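Long-range contact in TRAP dicarboxylate transporter, DctP subunit (Anaerococcus prevoti, PDB 4N91), which binds D-glucuronate, in both its alpha and beta forms, as the periplasmic solute-binding component of a TRAP transport system: residues Lys30-Asn42 with Met80-Val93. Residues are numbered along the deposited sequence; the frame is centred on the assembly and turned at random.
With BDP (beta-D-glucopyranuronic acid), chain C.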
ATOM      1  N   LYS A  30     -20.854 -11.555  22.555  1.00 54.12           N
ATOM      2  CA  LYS A  30     -19.958 -10.432  22.289  1.00 51.12           C
ATOM      3  C   LYS A  30     -20.283  -9.759  20.970  1.00 50.50           C
ATOM      4  O   LYS A  30     -20.985 -10.312  20.124  1.00 55.27           O
ATOM      5  CB  LYS A  30     -18.500 -10.884  22.215  1.00 48.77           C
ATOM      6  CG  LYS A  30     -18.108 -11.961  23.185  1.00 51.09           C
ATOM      7  CD  LYS A  30     -16.668 -12.401  22.938  1.00 54.85           C
ATOM      8  CE  LYS A  30     -16.188 -13.380  23.986  1.00 56.86           C
ATOM      9  NZ  LYS A  30     -16.339 -12.827  25.357  1.00 61.46           N
ATOM     10  N   THR A  31     -19.736  -8.564  20.797  1.00 41.84           N
ATOM     11  CA  THR A  31     -19.831  -7.847  19.543  1.00 37.46           C
ATOM     12  C   THR A  31     -18.664  -8.289  18.663  1.00 28.80           C
ATOM     13  O   THR A  31     -17.511  -8.170  19.066  1.00 32.33           O
ATOM     14  CB  THR A  31     -19.764  -6.339  19.794  1.00 39.84           C
ATOM     15  OG1 THR A  31     -20.885  -5.956  20.603  1.00 42.23           O
ATOM     16  CG2 THR A  31     -19.791  -5.564  18.498  1.00 41.12           C
ATOM     17  N   ILE A  32     -18.982  -8.807  17.484  1.00 32.39           N
ATOM     18  CA  ILE A  32     -17.968  -9.267  16.539  1.00 30.94           C
ATOM     19  C   ILE A  32     -17.427  -8.103  15.725  1.00 28.50           C
ATOM     20  O   ILE A  32     -18.185  -7.397  15.057  1.00 26.41           O
ATOM     21  CB  ILE A  32     -18.553 -10.281  15.546  1.00 36.34           C
ATOM     22  CG1 ILE A  32     -19.350 -11.367  16.278  1.00 42.51           C
ATOM     23  CG2 ILE A  32     -17.446 -10.876  14.673  1.00 34.58           C
ATOM     24  CD1 ILE A  32     -18.572 -12.617  16.589  1.00 45.54           C
ATOM     25  N   ILE A  33     -16.109  -7.921  15.758  1.00 25.57           N
ATOM     26  CA  ILE A  33     -15.459  -6.919  14.935  1.00 20.40           C
ATOM     27  C   ILE A  33     -14.692  -7.632  13.826  1.00 21.84           C
ATOM     28  O   ILE A  33     -13.764  -8.375  14.098  1.00 25.01           O
ATOM     29  CB  ILE A  33     -14.493  -6.081  15.739  1.00 18.53           C
ATOM     30  CG1 ILE A  33     -15.226  -5.412  16.914  1.00 20.78           C
ATOM     31  CG2 ILE A  33     -13.851  -5.033  14.880  1.00 21.03           C
ATOM     32  CD1 ILE A  33     -16.413  -4.530  16.494  1.00 21.60           C
ATOM     33  N   ARG A  34     -15.124  -7.424  12.592  1.00 18.55           N
ATOM     34  CA  ARG A  34     -14.541  -8.117  11.438  1.00 16.33           C
ATOM     35  C   ARG A  34     -13.492  -7.252  10.761  1.00 21.65           C
ATOM     36  O   ARG A  34     -13.745  -6.098  10.408  1.00 17.95           O
ATOM     37  CB  ARG A  34     -15.631  -8.544  10.465  1.00 24.92           C
ATOM     38  CG  ARG A  34     -16.568  -9.569  11.097  1.00 32.67           C
ATOM     39  CD  ARG A  34     -17.653 -10.067  10.160  1.00 40.62           C
ATOM     40  NE  ARG A  34     -18.520 -11.005  10.872  1.00 44.26           N
ATOM     41  CZ  ARG A  34     -19.512 -10.643  11.677  1.00 42.42           C
ATOM     42  NH1 ARG A  34     -19.786  -9.360  11.862  1.00 41.96           N
ATOM     43  NH2 ARG A  34     -20.240 -11.568  12.297  1.00 45.50           N
ATOM     44  N   VAL A  35     -12.313  -7.835  10.573  1.00 16.93           N
ATOM     45  CA  VAL A  35     -11.150  -7.114  10.098  1.00 15.89           C
ATOM     46  C   VAL A  35     -10.580  -7.920   8.942  1.00 18.13           C
ATOM     47  O   VAL A  35     -10.334  -9.131   9.070  1.00 19.48           O
ATOM     48  CB  VAL A  35     -10.071  -7.004  11.182  1.00 16.78           C
ATOM     49  CG1 VAL A  35      -8.879  -6.213  10.648  1.00 19.77           C
ATOM     50  CG2 VAL A  35     -10.640  -6.374  12.464  1.00 18.36           C
ATOM     51  N   GLY A  36     -10.427  -7.280   7.797  1.00 14.72           N
ATOM     52  CA  GLY A  36      -9.889  -7.973   6.652  1.00 12.79           C
ATOM     53  C   GLY A  36      -8.623  -7.411   6.059  1.00 14.59           C
ATOM     54  O   GLY A  36      -8.369  -6.204   6.085  1.00 15.53           O
ATOM     55  N   HIS A  37      -7.839  -8.306   5.461  1.00 13.99           N
ATOM     56  CA  HIS A  37      -6.705  -7.909   4.656  1.00 11.69           C
ATOM     57  C   HIS A  37      -6.379  -8.988   3.623  1.00 13.52           C
ATOM     58  O   HIS A  37      -6.974 -10.065   3.657  1.00 14.18           O
ATOM     59  CB  HIS A  37      -5.499  -7.581   5.535  1.00 13.22           C
ATOM     60  CG  HIS A  37      -4.896  -8.772   6.207  1.00 13.60           C
ATOM     61  ND1 HIS A  37      -3.925  -9.537   5.607  1.00 13.77           N
ATOM     62  CD2 HIS A  37      -5.141  -9.350   7.406  1.00 15.20           C
ATOM     63  CE1 HIS A  37      -3.577 -10.523   6.406  1.00 14.08           C
ATOM     64  NE2 HIS A  37      -4.278 -10.411   7.517  1.00 13.56           N
ATOM     65  N   ASN A  38      -5.493  -8.684   2.677  1.00 12.35           N
ATOM     66  CA  ASN A  38      -5.264  -9.553   1.535  1.00 13.92           C
ATOM     67  C   ASN A  38      -3.948 -10.318   1.551  1.00 14.40           C
ATOM     68  O   ASN A  38      -3.569 -10.920   0.554  1.00 14.37           O
ATOM     69  CB  ASN A  38      -5.391  -8.768   0.231  1.00 13.33           C
ATOM     70  CG  ASN A  38      -4.251  -7.798  -0.002  1.00 14.19           C
ATOM     71  OD1 ASN A  38      -3.362  -7.635   0.827  1.00 15.01           O
ATOM     72  ND2 ASN A  38      -4.273  -7.153  -1.166  1.00 14.77           N
ATOM     73  N   GLN A  39      -3.245 -10.268   2.671  1.00 13.10           N
ATOM     74  CA  GLN A  39      -1.906 -10.868   2.813  1.00 13.76           C
ATOM     75  C   GLN A  39      -1.968 -12.231   3.473  1.00 13.85           C
ATOM     76  O   GLN A  39      -2.953 -12.608   4.102  1.00 13.66           O
ATOM     77  CB  GLN A  39      -0.980  -9.967   3.627  1.00 13.51           C
ATOM     78  CG  GLN A  39      -0.902  -8.523   3.104  1.00 13.58           C
ATOM     79  CD  GLN A  39      -0.056  -8.359   1.862  1.00 13.68           C
ATOM     80  OE1 GLN A  39       0.371  -9.325   1.208  1.00 14.07           O
ATOM     81  NE2 GLN A  39       0.194  -7.111   1.523  1.00 16.69           N
ATOM     82  N   SER A  40      -0.873 -12.967   3.359  1.00 15.34           N
ATOM     83  CA  SER A  40      -0.773 -14.234   4.044  1.00 14.13           C
ATOM     84  C   SER A  40      -0.695 -14.062   5.552  1.00 14.76           C
ATOM     85  O   SER A  40      -0.417 -12.959   6.084  1.00 16.24           O
ATOM     86  CB  SER A  40       0.466 -14.970   3.569  1.00 15.52           C
ATOM     87  OG  SER A  40       1.620 -14.533   4.241  1.00 19.86           O
ATOM     88  N   GLN A  41      -0.880 -15.173   6.253  1.00 17.28           N
ATOM     89  CA  GLN A  41      -0.761 -15.192   7.710  1.00 17.21           C
ATOM     90  C   GLN A  41       0.664 -14.961   8.223  1.00 17.81           C
ATOM     91  O   GLN A  41       0.844 -14.688   9.402  1.00 22.88           O
ATOM     92  CB  GLN A  41      -1.308 -16.505   8.244  1.00 19.88           C
ATOM     93  CG  GLN A  41      -2.811 -16.595   8.121  1.00 24.90           C
ATOM     94  CD  GLN A  41      -3.346 -17.896   8.653  1.00 35.80           C
ATOM     95  OE1 GLN A  41      -3.338 -18.135   9.858  1.00 37.38           O
ATOM     96  NE2 GLN A  41      -3.792 -18.761   7.753  1.00 43.78           N
ATOM     97  N   ASN A  42       1.666 -15.047   7.352  1.00 17.77           N
ATOM     98  CA  ASN A  42       3.047 -14.782   7.744  1.00 19.04           C
ATOM     99  C   ASN A  42       3.458 -13.323   7.557  1.00 17.80           C
ATOM    100  O   ASN A  42       4.520 -12.905   8.003  1.00 19.55           O
ATOM    101  CB  ASN A  42       3.987 -15.653   6.927  1.00 25.48           C
ATOM    102  CG  ASN A  42       3.832 -17.124   7.258  1.00 32.90           C
ATOM    103  OD1 ASN A  42       3.762 -17.506   8.429  1.00 38.49           O
ATOM    104  ND2 ASN A  42       3.757 -17.948   6.236  1.00 37.98           N
HETATM  105  N   MSE A  80     -13.336  -5.482  -0.251  1.00 15.52           N
HETATM  106  CA  MSE A  80     -13.288  -5.185   1.186  1.00 14.95           C
HETATM  107  C   MSE A  80     -13.553  -3.717   1.490  1.00 16.12           C
HETATM  108  O   MSE A  80     -14.219  -3.413   2.478  1.00 16.13           O
HETATM  109  CB  MSE A  80     -11.943  -5.614   1.790  1.00 15.64           C
HETATM  110  CG  MSE A  80     -11.788  -7.101   1.824  1.00 14.94           C
HETATM  111 SE   MSE A  80     -10.218  -7.637   2.884  1.00 26.29          SE
HETATM  112  CE  MSE A  80      -8.846  -7.317   1.519  1.00 20.54           C
ATOM    113  N   VAL A  81     -13.032  -2.804   0.679  1.00 14.54           N
ATOM    114  CA  VAL A  81     -13.281  -1.383   0.914  1.00 16.68           C
ATOM    115  C   VAL A  81     -14.796  -1.132   0.834  1.00 19.22           C
ATOM    116  O   VAL A  81     -15.365  -0.411   1.674  1.00 20.03           O
ATOM    117  CB  VAL A  81     -12.541  -0.489  -0.059  1.00 15.52           C
ATOM    118  CG1 VAL A  81     -12.939   0.988   0.124  1.00 17.89           C
ATOM    119  CG2 VAL A  81     -11.040  -0.642   0.129  1.00 16.31           C
ATOM    120  N   GLN A  82     -15.452  -1.747  -0.153  1.00 18.58           N
ATOM    121  CA  GLN A  82     -16.894  -1.578  -0.302  1.00 19.08           C
ATOM    122  C   GLN A  82     -17.675  -2.183   0.865  1.00 23.12           C
ATOM    123  O   GLN A  82     -18.674  -1.600   1.308  1.00 24.31           O
ATOM    124  CB  GLN A  82     -17.365  -2.120  -1.667  1.00 21.30           C
ATOM    125  CG  GLN A  82     -16.813  -1.293  -2.820  1.00 22.04           C
ATOM    126  CD  GLN A  82     -17.150  -1.868  -4.175  1.00 36.79           C
ATOM    127  OE1 GLN A  82     -17.969  -1.309  -4.916  1.00 32.36           O
ATOM    128  NE2 GLN A  82     -16.514  -2.992  -4.515  1.00 39.15           N
ATOM    129  N   LEU A  83     -17.220  -3.313   1.392  1.00 18.79           N
ATOM    130  CA  LEU A  83     -17.843  -3.918   2.566  1.00 21.17           C
ATOM    131  C   LEU A  83     -17.622  -3.041   3.794  1.00 22.12           C
ATOM    132  O   LEU A  83     -18.438  -3.038   4.721  1.00 22.17           O
ATOM    133  CB  LEU A  83     -17.292  -5.303   2.842  1.00 22.11           C
ATOM    134  CG  LEU A  83     -17.612  -6.361   1.785  1.00 25.43           C
ATOM    135  CD1 LEU A  83     -16.907  -7.673   2.148  1.00 27.73           C
ATOM    136  CD2 LEU A  83     -19.126  -6.547   1.672  1.00 27.60           C
ATOM    137  N   THR A  84     -16.514  -2.311   3.809  1.00 18.07           N
ATOM    138  CA  THR A  84     -16.228  -1.416   4.947  1.00 17.78           C
ATOM    139  C   THR A  84     -17.127  -0.188   4.871  1.00 19.66           C
ATOM    140  O   THR A  84     -17.608   0.308   5.893  1.00 20.48           O
ATOM    141  CB  THR A  84     -14.743  -1.013   4.973  1.00 19.24           C
ATOM    142  OG1 THR A  84     -13.941  -2.201   5.044  1.00 18.23           O
ATOM    143  CG2 THR A  84     -14.447  -0.128   6.169  1.00 18.78           C
ATOM    144  N   GLN A  85     -17.379   0.287   3.654  1.00 19.00           N
ATOM    145  CA  GLN A  85     -18.292   1.410   3.449  1.00 21.22           C
ATOM    146  C   GLN A  85     -19.682   1.152   4.027  1.00 20.38           C
ATOM    147  O   GLN A  85     -20.295   2.063   4.583  1.00 22.04           O
ATOM    148  CB  GLN A  85     -18.443   1.719   1.964  1.00 21.54           C
ATOM    149  CG  GLN A  85     -17.270   2.389   1.304  1.00 24.27           C
ATOM    150  CD  GLN A  85     -17.562   2.717  -0.152  1.00 22.88           C
ATOM    151  OE1 GLN A  85     -17.659   1.826  -1.009  1.00 22.88           O
ATOM    152  NE2 GLN A  85     -17.733   3.992  -0.431  1.00 24.14           N
ATOM    153  N   THR A  86     -20.191  -0.071   3.877  1.00 23.88           N
ATOM    154  CA  THR A  86     -21.539  -0.396   4.337  1.00 27.26           C
ATOM    155  C   THR A  86     -21.564  -0.867   5.781  1.00 28.96           C
ATOM    156  O   THR A  86     -22.629  -0.977   6.385  1.00 27.93           O
ATOM    157  CB  THR A  86     -22.166  -1.511   3.481  1.00 24.46           C
ATOM    158  OG1 THR A  86     -21.428  -2.720   3.659  1.00 26.85           O
ATOM    159  CG2 THR A  86     -22.178  -1.125   2.015  1.00 29.24           C
ATOM    160  N   GLY A  87     -20.393  -1.167   6.335  1.00 23.65           N
ATOM    161  CA  GLY A  87     -20.307  -1.675   7.689  1.00 23.02           C
ATOM    162  C   GLY A  87     -20.453  -3.177   7.771  1.00 22.99           C
ATOM    163  O   GLY A  87     -20.496  -3.733   8.862  1.00 29.05           O
ATOM    164  N   ALA A  88     -20.509  -3.850   6.629  1.00 22.07           N
ATOM    165  CA  ALA A  88     -20.553  -5.314   6.620  1.00 21.37           C
ATOM    166  C   ALA A  88     -19.284  -5.905   7.249  1.00 24.35           C
ATOM    167  O   ALA A  88     -19.311  -6.966   7.890  1.00 26.31           O
ATOM    168  CB  ALA A  88     -20.743  -5.819   5.203  1.00 25.19           C
ATOM    169  N   ILE A  89     -18.173  -5.211   7.079  1.00 21.16           N
ATOM    170  CA  ILE A  89     -17.040  -5.438   7.960  1.00 27.51           C
ATOM    171  C   ILE A  89     -16.634  -4.104   8.592  1.00 22.78           C
ATOM    172  O   ILE A  89     -17.001  -3.022   8.091  1.00 23.48           O
ATOM    173  CB  ILE A  89     -15.869  -6.099   7.226  1.00 32.36           C
ATOM    174  CG1 ILE A  89     -15.306  -5.160   6.163  1.00 26.74           C
ATOM    175  CG2 ILE A  89     -16.329  -7.415   6.585  1.00 34.42           C
ATOM    176  CD1 ILE A  89     -14.204  -5.802   5.306  1.00 35.07           C
ATOM    177  N   ASN A  90     -15.883  -4.179   9.680  1.00 19.13           N
ATOM    178  CA  ASN A  90     -15.594  -2.983  10.466  1.00 17.57           C
ATOM    179  C   ASN A  90     -14.308  -2.264  10.030  1.00 19.33           C
ATOM    180  O   ASN A  90     -14.239  -1.039  10.015  1.00 18.57           O
ATOM    181  CB  ASN A  90     -15.486  -3.351  11.950  1.00 18.91           C
ATOM    182  CG  ASN A  90     -16.732  -4.058  12.469  1.00 26.17           C
ATOM    183  OD1 ASN A  90     -16.914  -5.273  12.275  1.00 21.71           O
ATOM    184  ND2 ASN A  90     -17.617  -3.292  13.109  1.00 24.94           N
ATOM    185  N   ILE A  91     -13.291  -3.050   9.686  1.00 17.08           N
ATOM    186  CA  ILE A  91     -11.943  -2.536   9.437  1.00 16.57           C
ATOM    187  C   ILE A  91     -11.342  -3.344   8.301  1.00 18.09           C
ATOM    188  O   ILE A  91     -11.538  -4.558   8.230  1.00 16.54           O
ATOM    189  CB  ILE A  91     -11.039  -2.716  10.651  1.00 15.30           C
ATOM    190  CG1 ILE A  91     -11.543  -1.921  11.862  1.00 15.67           C
ATOM    191  CG2 ILE A  91      -9.580  -2.338  10.314  1.00 16.72           C
ATOM    192  CD1 ILE A  91     -10.963  -2.409  13.186  1.00 20.09           C
ATOM    193  N   CYS A  92     -10.641  -2.675   7.399  1.00 14.77           N
ATOM    194  CA  CYS A  92      -9.804  -3.424   6.469  1.00 15.22           C
ATOM    195  C   CYS A  92      -8.556  -2.664   6.125  1.00 16.84           C
ATOM    196  O   CYS A  92      -8.391  -1.504   6.479  1.00 14.97           O
ATOM    197  CB  CYS A  92     -10.567  -3.802   5.223  1.00 15.08           C
ATOM    198  SG  CYS A  92     -10.750  -2.528   3.952  1.00 17.12           S
ATOM    199  N   VAL A  93      -7.659  -3.346   5.428  1.00 12.30           N
ATOM    200  CA  VAL A  93      -6.444  -2.716   4.957  1.00 11.12           C
ATOM    201  C   VAL A  93      -6.553  -2.548   3.464  1.00 13.61           C
ATOM    202  O   VAL A  93      -6.829  -3.511   2.756  1.00 15.40           O
ATOM    203  CB  VAL A  93      -5.194  -3.573   5.302  1.00 14.51           C
ATOM    204  CG1 VAL A  93      -3.934  -2.945   4.737  1.00 14.02           C
ATOM    205  CG2 VAL A  93      -5.035  -3.713   6.797  1.00 15.63           C
TER
HETATM  206  C1  BDP C 402       1.281  -4.675  -1.561  0.66 11.04           C
HETATM  207  C2  BDP C 402       0.407  -3.917  -0.671  0.66 10.84           C
HETATM  208  C3  BDP C 402      -1.006  -4.411  -0.785  0.66 11.12           C
HETATM  209  C4  BDP C 402      -1.491  -4.294  -2.126  0.66 11.11           C
HETATM  210  C5  BDP C 402      -0.573  -5.008  -3.041  0.66  9.51           C
HETATM  211  C6  BDP C 402      -0.953  -4.790  -4.528  0.66 11.29           C
HETATM  212  O2  BDP C 402       0.846  -4.393   0.662  0.66 10.60           O
HETATM  213  O3  BDP C 402      -1.869  -3.671   0.140  0.66 12.27           O
HETATM  214  O4  BDP C 402      -2.748  -4.708  -2.296  0.66 12.65           O
HETATM  215  O5  BDP C 402       0.802  -4.508  -2.896  0.66 12.23           O
HETATM  216  O6A BDP C 402      -2.124  -5.105  -4.831  0.66 12.50           O
HETATM  217  O1  BDP C 402       2.545  -3.965  -1.603  0.66 11.71           O
HETATM  218  O6B BDP C 402      -0.045  -4.546  -5.355  0.66 13.00           O
HETATM  219  O   HOH W   1     -18.936  -6.681  11.169  1.00 43.11           O
HETATM  220  O   HOH W   2      -5.422  -5.729   2.309  1.00 16.46           O
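V35 lies opposite I91 and G36 opposite C92 where strands 31-36 and 91-93 run parallel, their short axes 4.6 Å apart and 8° from parallel. G36 N donates to I91 O and G36 O accepts from V93 N, while R34 O takes both N90 N and I91 N. Just before the second strand, the side chain of N90 stands in for a strand carbonyl: N90 OD1 accepts from R34 N at 2.8 Å, nearly straight (165°) but with the donor tilted from the amide plane. Water 1 donates to N90 OD1 (2.7 Å) and accepts from R34 NH1 in the guanidinium plane; I32 CG2 covers one face of that group. The side chains of I33 and N90 cross at about a right angle, I33 CG2 3.8 Å from N90 CB. With alanine in place of N90, R34 N would probably lose its acceptor and water 1 one of the groups that hold it. V35 and I91 lie side by side, V35 CG1 4.0 Å from I91 CG2, against L49 and F52 of helix 44-60. Over the sheet face bearing C92, selenomethionine M80 reaches from helix 77-86: its extended chi2 (-170°) carries M80 SE to 3.6 Å from G36 C, leaving little room for a CB there, and the bend at chi3 turns CE toward the backbone of H37 and N38. Water 2 bridges N38 N and V93 O just past the end of strand 31-36, where N38 ND2 donates to O4 of the glucuronate (3.1 Å). The arrangement is consistent with strand pairing in this alpha/beta lobe, continued by M80 and a water bridge, positioning sugar-binding N38 and Q39 at the C-terminal end of strand 31-36.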